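PDB 3MTE: 16S rRNA (adenine(1408)-N(1))-methyltransferase from Escherichia coli, which methylates N1 of adenine 1408 in 16S rRNA of assembled 30S subunits, using S-adenosylmethionine, and so confers resistance to several aminoglycosides. Local coordinates for residues M4-G9 with V84-A89; V30-G35 with F53-D58. All coordinates share one frame; numbering follows the deposited sequence.

Contact 2 lies in the core of the methyltransferase domain. Contact 1 is at the edge of the same sheet yet mostly buried, with Leu-5 exposed. The two share no segment, but 84-89 runs beside 53-58: Val-86 N lies 2.8 Å from Gly-56 O, a probable hydrogen bond. Along the chain, contact 2 is nested inside the loop that contact 1 closes. Their chemistry differs. Contact 2 is a regular parallel pairing with four good backbone bonds and a weak fifth. Contact 1 is a short, splayed bridge with two direct backbone bonds and a bridging water. Both reach S-adenosylmethionine, contact 2 by hydrogen bonds and contact 1 by close approach of Ala-89.

Contact 1. Residues M4-G9 with V84-A89; sequences MLILKG and VFVIAA. With SAM (S-adenosylmethionine), chain C.
Ile-6 faces Val-86 in a single beta bridge. It joins the N-terminal hairpin, strands 5-8 and 11-14, to strand 83-87, an outer strand of the Rossmann-like methyltransferase sheet. The strand directions differ by 132°, so the pairing is short and splayed. Two backbone bonds hold it: Ile-87 N to Leu-5 O at 2.9 Å, and Leu-7 N to Phe-85 O. A water extends the pairing by linking Leu-5 N with Ile-87 O. A second probably joins Leu-7 O and Phe-85 N, though its approach to Leu-7 O is unusually short.

The tightest side-chain contact is Ile-6 CG2 on Val-84 CG2, at 3.5 Å. The two side chains cross at about a right angle. Ile-6 has CG1 between its backbone N and carbonyl carbon (chi1 66°). This leaves CG2 beside the backbone N, where it also meets Val-86 CG2 at 4.1 Å. Met-4 comes across Val-86, again at about a right angle. Its CG meets CG1 of Val-86, and its sulfur meets CG2. Met-4 also touches Leu-97. Leu-7 packs its CB near that of Phe-85, and Phe-65 of helix 65-71 lies against it. The end of the Phe-85 side chain leads away from 4-9, to Ile-67 and Ile-71 of that helix. Beyond the strand the chain reaches the cofactor, where Ala-89 CA lies 3.6 Å from N1 of the adenine of S-adenosylmethionine.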
loop_
_atom_site.group_PDB
_atom_site.type_symbol
_atom_site.label_atom_id
_atom_site.label_comp_id
_atom_site.label_asym_id
_atom_site.label_seq_id
_atom_site.Cartn_x
_atom_site.Cartn_y
_atom_site.Cartn_z
ATOM N N MET A 4 -2.970 4.123 -18.205
ATOM C CA MET A 4 -3.304 3.724 -16.837
ATOM C C MET A 4 -4.748 3.227 -16.765
ATOM O O MET A 4 -5.660 3.878 -17.276
ATOM C CB MET A 4 -3.106 4.892 -15.874
ATOM C CG MET A 4 -3.534 4.575 -14.457
ATOM S SD MET A 4 -2.861 5.718 -13.243
ATOM C CE MET A 4 -3.320 7.293 -13.958
ATOM N N LEU A 5 -4.956 2.068 -16.148
ATOM C CA LEU A 5 -6.291 1.496 -16.048
ATOM C C LEU A 5 -6.877 1.711 -14.671
ATOM O O LEU A 5 -6.235 1.403 -13.653
ATOM C CB LEU A 5 -6.264 -0.012 -16.310
ATOM C CG LEU A 5 -6.011 -0.523 -17.718
ATOM C CD1 LEU A 5 -6.038 -2.039 -17.672
ATOM C CD2 LEU A 5 -7.042 0.015 -18.695
ATOM N N ILE A 6 -8.099 2.227 -14.630
ATOM C CA ILE A 6 -8.809 2.323 -13.366
ATOM C C ILE A 6 -10.096 1.512 -13.406
ATOM O O ILE A 6 -10.560 1.101 -14.478
ATOM C CB ILE A 6 -9.117 3.785 -12.963
ATOM C CG1 ILE A 6 -10.102 4.431 -13.940
ATOM C CG2 ILE A 6 -7.827 4.614 -12.839
ATOM C CD1 ILE A 6 -10.705 5.689 -13.370
ATOM N N LEU A 7 -10.676 1.301 -12.229
ATOM C CA LEU A 7 -11.917 0.544 -12.097
ATOM C C LEU A 7 -13.086 1.502 -11.906
ATOM O O LEU A 7 -13.050 2.364 -11.035
ATOM C CB LEU A 7 -11.798 -0.384 -10.889
ATOM C CG LEU A 7 -12.540 -1.711 -10.889
ATOM C CD1 LEU A 7 -12.284 -2.467 -12.187
ATOM C CD2 LEU A 7 -12.102 -2.514 -9.681
ATOM N N LYS A 8 -14.111 1.364 -12.740
ATOM C CA LYS A 8 -15.355 2.105 -12.577
ATOM C C LYS A 8 -16.432 1.053 -12.444
ATOM O O LYS A 8 -16.850 0.454 -13.435
ATOM C CB LYS A 8 -15.609 2.999 -13.790
ATOM C CG LYS A 8 -14.851 4.312 -13.736
ATOM C CD LYS A 8 -15.679 5.356 -13.001
ATOM C CE LYS A 8 -14.822 6.288 -12.161
ATOM N NZ LYS A 8 -15.692 7.222 -11.378
ATOM N N GLY A 9 -16.857 0.799 -11.213
ATOM C CA GLY A 9 -17.688 -0.359 -10.944
ATOM C C GLY A 9 -16.876 -1.613 -11.196
ATOM O O GLY A 9 -15.770 -1.758 -10.671
ATOM N N VAL A 84 -9.908 6.445 -6.118
ATOM C CA VAL A 84 -9.809 5.738 -7.392
ATOM C C VAL A 84 -9.012 4.467 -7.185
ATOM O O VAL A 84 -8.083 4.439 -6.379
ATOM C CB VAL A 84 -9.133 6.589 -8.498
ATOM C CG1 VAL A 84 -7.715 6.938 -8.129
ATOM C CG2 VAL A 84 -9.157 5.841 -9.836
ATOM N N PHE A 85 -9.387 3.410 -7.898
ATOM C CA PHE A 85 -8.637 2.163 -7.827
ATOM C C PHE A 85 -7.895 1.959 -9.138
ATOM O O PHE A 85 -8.501 1.927 -10.213
ATOM C CB PHE A 85 -9.558 0.977 -7.533
ATOM C CG PHE A 85 -10.169 1.023 -6.170
ATOM C CD1 PHE A 85 -9.361 1.022 -5.044
ATOM C CD2 PHE A 85 -11.544 1.070 -6.008
ATOM C CE1 PHE A 85 -9.913 1.059 -3.770
ATOM C CE2 PHE A 85 -12.102 1.116 -4.738
ATOM C CZ PHE A 85 -11.281 1.114 -3.619
ATOM N N VAL A 86 -6.577 1.842 -9.036
ATOM C CA VAL A 86 -5.730 1.630 -10.198
ATOM C C VAL A 86 -5.391 0.153 -10.299
ATOM O O VAL A 86 -5.000 -0.478 -9.298
ATOM C CB VAL A 86 -4.451 2.465 -10.088
ATOM C CG1 VAL A 86 -3.460 2.090 -11.169
ATOM C CG2 VAL A 86 -4.789 3.965 -10.171
ATOM N N ILE A 87 -5.543 -0.403 -11.496
ATOM C CA ILE A 87 -5.211 -1.809 -11.716
ATOM C C ILE A 87 -3.789 -1.921 -12.259
ATOM O O ILE A 87 -3.532 -1.633 -13.422
ATOM C CB ILE A 87 -6.222 -2.501 -12.659
ATOM C CG1 ILE A 87 -7.651 -2.369 -12.106
ATOM C CG2 ILE A 87 -5.842 -3.963 -12.892
ATOM C CD1 ILE A 87 -7.804 -2.724 -10.616
ATOM N N ALA A 88 -2.854 -2.300 -11.396
ATOM C CA ALA A 88 -1.457 -2.398 -11.792
ATOM C C ALA A 88 -0.697 -3.198 -10.751
ATOM O O ALA A 88 -1.182 -3.396 -9.637
ATOM C CB ALA A 88 -0.839 -1.003 -11.938
ATOM N N ALA A 89 0.490 -3.660 -11.124
ATOM C CA ALA A 89 1.373 -4.341 -10.189
ATOM C C ALA A 89 2.600 -3.484 -9.884
ATOM O O ALA A 89 2.986 -2.617 -10.679
ATOM C CB ALA A 89 1.805 -5.693 -10.760
HETATM N N SAM C . -3.334 -4.111 1.820
HETATM C CA SAM C . -4.254 -5.242 1.890
HETATM C C SAM C . -4.977 -5.277 3.229
HETATM O OXT SAM C . -4.550 -4.631 4.187
HETATM C CB SAM C . -3.517 -6.570 1.692
HETATM C CG SAM C . -4.399 -7.617 1.027
HETATM S SD SAM C . -3.491 -9.117 0.566
HETATM C CE SAM C . -2.693 -9.542 2.126
HETATM C "C5'" SAM C . -2.072 -8.514 -0.372
HETATM C "C4'" SAM C . -2.462 -7.816 -1.684
HETATM O "O4'" SAM C . -1.268 -7.512 -2.375
HETATM C "C3'" SAM C . -3.316 -8.658 -2.621
HETATM O "O3'" SAM C . -4.464 -7.941 -2.997
HETATM C "C2'" SAM C . -2.485 -8.820 -3.882
HETATM O "O2'" SAM C . -3.263 -8.828 -5.068
HETATM C "C1'" SAM C . -1.519 -7.646 -3.766
HETATM N N9 SAM C . -0.275 -7.936 -4.499
HETATM C C8 SAM C . 0.411 -9.123 -4.554
HETATM N N7 SAM C . 1.490 -8.941 -5.354
HETATM C C5 SAM C . 1.490 -7.665 -5.800
HETATM C C6 SAM C . 2.334 -6.955 -6.640
HETATM N N6 SAM C . 3.404 -7.547 -7.176
HETATM N N1 SAM C . 2.062 -5.635 -6.899
HETATM C C2 SAM C . 0.953 -5.007 -6.363
HETATM N N3 SAM C . 0.116 -5.722 -5.532
HETATM C C4 SAM C . 0.384 -7.023 -5.267
HETATM O O HOH W 1 -2.798 0.928 -14.639
HETATM O O HOH W 2 -11.847 3.646 -9.275
#

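Contact 2. Residues V30-G35 with F53-D58; sequences VHIDLG and FYIGID. With SAM (S-adenosylmethionine), chain C.
Val-30 to Leu-34 pair in parallel with Phe-53 to Ile-57, residue for residue, with the short strand axes 17° apart. The backbone bonds alternate between the strands. His-31 N gives to Phe-53 O, and Ile-55 N to His-31 O. Asp-33 N then gives to Ile-55 O, and Ile-57 N to Asp-33 O. The last bond, Gly-35 N to Ile-57 O, is weak, with an N-H...O angle of 123°.

Apolar packing fills one face. Val-30 CG1 touches Ile-55 CD1 at 3.8 Å. Ile-32 and Ile-55 lie side by side and point the same way. With chi1 of Ile-32 at -68°, its CG2 lies opposite the backbone N and meets Ile-57 CD1 at 3.7 Å. Leu-34 CD1 meets CG2 of Ile-57 at 3.8 Å.

The other face is polar and aromatic. The His-31 and Tyr-54 rings are tilted to each other, and His-31 CB lies 3.8 Å from Tyr-54 CD1. The His-31 nitrogens bond to Ser-103 and Ser-105. The Asp-33 carboxylate is held by Thr-36 and Ser-105, on two different oxygens.

The cofactor is bound at the C-terminal ends. Gly-35 O accepts from the amino N of S-adenosylmethionine at 2.8 Å. Asp-58 takes both ribose hydroxyls, OD1 from O3' at 2.6 Å and OD2 from O2'. Backbone N-H groups of Gly-37 and Val-60 also bond to its two oxygens and help to fix the carboxylate. This is the first beta-alpha-beta unit of a Rossmann-like methyltransferase, with the glycine-rich turn after one strand and the ribose-binding acid near the C-terminal end of the next.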
loop_
_atom_site.group_PDB
_atom_site.type_symbol
_atom_site.label_atom_id
_atom_site.label_comp_id
_atom_site.label_asym_id
_atom_site.label_seq_id
_atom_site.Cartn_x
_atom_site.Cartn_y
_atom_site.Cartn_z
ATOM N N VAL A 30 -2.572 13.750 -1.498
ATOM C CA VAL A 30 -2.824 12.493 -2.200
ATOM C C VAL A 30 -2.138 11.341 -1.472
ATOM O O VAL A 30 -0.961 11.427 -1.142
ATOM C CB VAL A 30 -2.292 12.554 -3.638
ATOM C CG1 VAL A 30 -2.450 11.207 -4.333
ATOM C CG2 VAL A 30 -3.028 13.657 -4.438
ATOM N N HIS A 31 -2.872 10.260 -1.225
ATOM C CA HIS A 31 -2.286 9.070 -0.604
ATOM C C HIS A 31 -2.369 7.880 -1.543
ATOM O O HIS A 31 -3.412 7.651 -2.157
ATOM C CB HIS A 31 -3.028 8.725 0.683
ATOM C CG HIS A 31 -2.494 7.499 1.353
ATOM N ND1 HIS A 31 -1.362 7.524 2.139
ATOM C CD2 HIS A 31 -2.889 6.202 1.300
ATOM C CE1 HIS A 31 -1.090 6.296 2.554
ATOM N NE2 HIS A 31 -2.006 5.477 2.064
ATOM N N ILE A 32 -1.283 7.113 -1.655
ATOM C CA ILE A 32 -1.300 5.890 -2.462
ATOM C C ILE A 32 -1.134 4.678 -1.571
ATOM O O ILE A 32 -0.207 4.628 -0.760
ATOM C CB ILE A 32 -0.185 5.877 -3.539
ATOM C CG1 ILE A 32 -0.475 6.934 -4.607
ATOM C CG2 ILE A 32 -0.053 4.465 -4.165
ATOM C CD1 ILE A 32 0.624 7.046 -5.660
ATOM N N ASP A 33 -2.044 3.719 -1.707
ATOM C CA ASP A 33 -1.943 2.441 -0.974
ATOM C C ASP A 33 -1.657 1.340 -2.001
ATOM O O ASP A 33 -2.498 1.035 -2.853
ATOM C CB ASP A 33 -3.248 2.173 -0.222
ATOM C CG ASP A 33 -3.195 0.909 0.643
ATOM O OD1 ASP A 33 -2.136 0.639 1.260
ATOM O OD2 ASP A 33 -4.227 0.204 0.709
ATOM N N LEU A 34 -0.462 0.751 -1.934
ATOM C CA LEU A 34 -0.024 -0.223 -2.933
ATOM C C LEU A 34 -0.338 -1.647 -2.471
ATOM O O LEU A 34 -0.014 -2.022 -1.347
ATOM C CB LEU A 34 1.483 -0.077 -3.186
ATOM C CG LEU A 34 2.134 -1.069 -4.162
ATOM C CD1 LEU A 34 1.514 -1.003 -5.570
ATOM C CD2 LEU A 34 3.639 -0.822 -4.217
ATOM N N GLY A 35 -0.956 -2.445 -3.340
ATOM C CA GLY A 35 -1.405 -3.774 -2.946
ATOM C C GLY A 35 -2.555 -3.626 -1.968
ATOM O O GLY A 35 -2.540 -4.206 -0.862
ATOM N N PHE A 53 -7.086 12.777 -1.468
ATOM C CA PHE A 53 -7.481 11.886 -2.547
ATOM C C PHE A 53 -6.736 10.556 -2.410
ATOM O O PHE A 53 -5.507 10.535 -2.356
ATOM C CB PHE A 53 -7.161 12.509 -3.899
ATOM C CG PHE A 53 -7.676 11.705 -5.060
ATOM C CD1 PHE A 53 -9.035 11.661 -5.335
ATOM C CD2 PHE A 53 -6.807 10.980 -5.860
ATOM C CE1 PHE A 53 -9.518 10.911 -6.393
ATOM C CE2 PHE A 53 -7.284 10.233 -6.931
ATOM C CZ PHE A 53 -8.640 10.195 -7.191
ATOM N N TYR A 54 -7.488 9.457 -2.356
ATOM C CA TYR A 54 -6.939 8.130 -2.088
ATOM C C TYR A 54 -6.851 7.281 -3.352
ATOM O O TYR A 54 -7.841 7.085 -4.051
ATOM C CB TYR A 54 -7.801 7.423 -1.032
ATOM C CG TYR A 54 -7.629 8.050 0.324
ATOM C CD1 TYR A 54 -6.633 7.599 1.190
ATOM C CD2 TYR A 54 -8.422 9.118 0.724
ATOM C CE1 TYR A 54 -6.448 8.184 2.428
ATOM C CE2 TYR A 54 -8.245 9.714 1.971
ATOM C CZ TYR A 54 -7.249 9.247 2.806
ATOM O OH TYR A 54 -7.047 9.811 4.046
ATOM N N ILE A 55 -5.653 6.794 -3.640
ATOM C CA ILE A 55 -5.434 5.903 -4.774
ATOM C C ILE A 55 -5.045 4.534 -4.232
ATOM O O ILE A 55 -4.028 4.403 -3.545
ATOM C CB ILE A 55 -4.314 6.442 -5.685
ATOM C CG1 ILE A 55 -4.675 7.838 -6.205
ATOM C CG2 ILE A 55 -4.044 5.490 -6.848
ATOM C CD1 ILE A 55 -3.510 8.556 -6.884
ATOM N N GLY A 56 -5.868 3.528 -4.514
ATOM C CA GLY A 56 -5.571 2.150 -4.139
ATOM C C GLY A 56 -5.157 1.387 -5.384
ATOM O O GLY A 56 -5.872 1.380 -6.386
ATOM N N ILE A 57 -3.986 0.762 -5.330
ATOM C CA ILE A 57 -3.445 0.025 -6.464
ATOM C C ILE A 57 -3.468 -1.463 -6.152
ATOM O O ILE A 57 -2.973 -1.885 -5.092
ATOM C CB ILE A 57 -1.975 0.414 -6.723
ATOM C CG1 ILE A 57 -1.845 1.930 -6.926
ATOM C CG2 ILE A 57 -1.433 -0.333 -7.925
ATOM C CD1 ILE A 57 -0.428 2.382 -7.178
ATOM N N ASP A 58 -4.032 -2.252 -7.062
ATOM C CA ASP A 58 -3.985 -3.715 -6.949
ATOM C C ASP A 58 -4.025 -4.354 -8.329
ATOM O O ASP A 58 -4.724 -3.870 -9.236
ATOM C CB ASP A 58 -5.123 -4.258 -6.071
ATOM C CG ASP A 58 -4.778 -5.613 -5.429
ATOM O OD1 ASP A 58 -4.369 -5.626 -4.253
ATOM O OD2 ASP A 58 -4.881 -6.662 -6.106
HETATM N N SAM C . -3.334 -4.111 1.820
HETATM C CA SAM C . -4.254 -5.242 1.890
HETATM C C SAM C . -4.977 -5.277 3.229
HETATM O OXT SAM C . -4.550 -4.631 4.187
HETATM C CB SAM C . -3.517 -6.570 1.692
HETATM C CG SAM C . -4.399 -7.617 1.027
HETATM S SD SAM C . -3.491 -9.117 0.566
HETATM C CE SAM C . -2.693 -9.542 2.126
HETATM C "C5'" SAM C . -2.072 -8.514 -0.372
HETATM C "C4'" SAM C . -2.462 -7.816 -1.684
HETATM O "O4'" SAM C . -1.268 -7.512 -2.375
HETATM C "C3'" SAM C . -3.316 -8.658 -2.621
HETATM O "O3'" SAM C . -4.464 -7.941 -2.997
HETATM C "C2'" SAM C . -2.485 -8.820 -3.882
HETATM O "O2'" SAM C . -3.263 -8.828 -5.068
HETATM C "C1'" SAM C . -1.519 -7.646 -3.766
HETATM N N9 SAM C . -0.275 -7.936 -4.499
HETATM C C8 SAM C . 0.411 -9.123 -4.554
HETATM N N7 SAM C . 1.490 -8.941 -5.354
HETATM C C5 SAM C . 1.490 -7.665 -5.800
HETATM C C6 SAM C . 2.334 -6.955 -6.640
HETATM N N6 SAM C . 3.404 -7.547 -7.176
HETATM N N1 SAM C . 2.062 -5.635 -6.899
HETATM C C2 SAM C . 0.953 -5.007 -6.363
HETATM N N3 SAM C . 0.116 -5.722 -5.532
HETATM C C4 SAM C . 0.384 -7.023 -5.267
#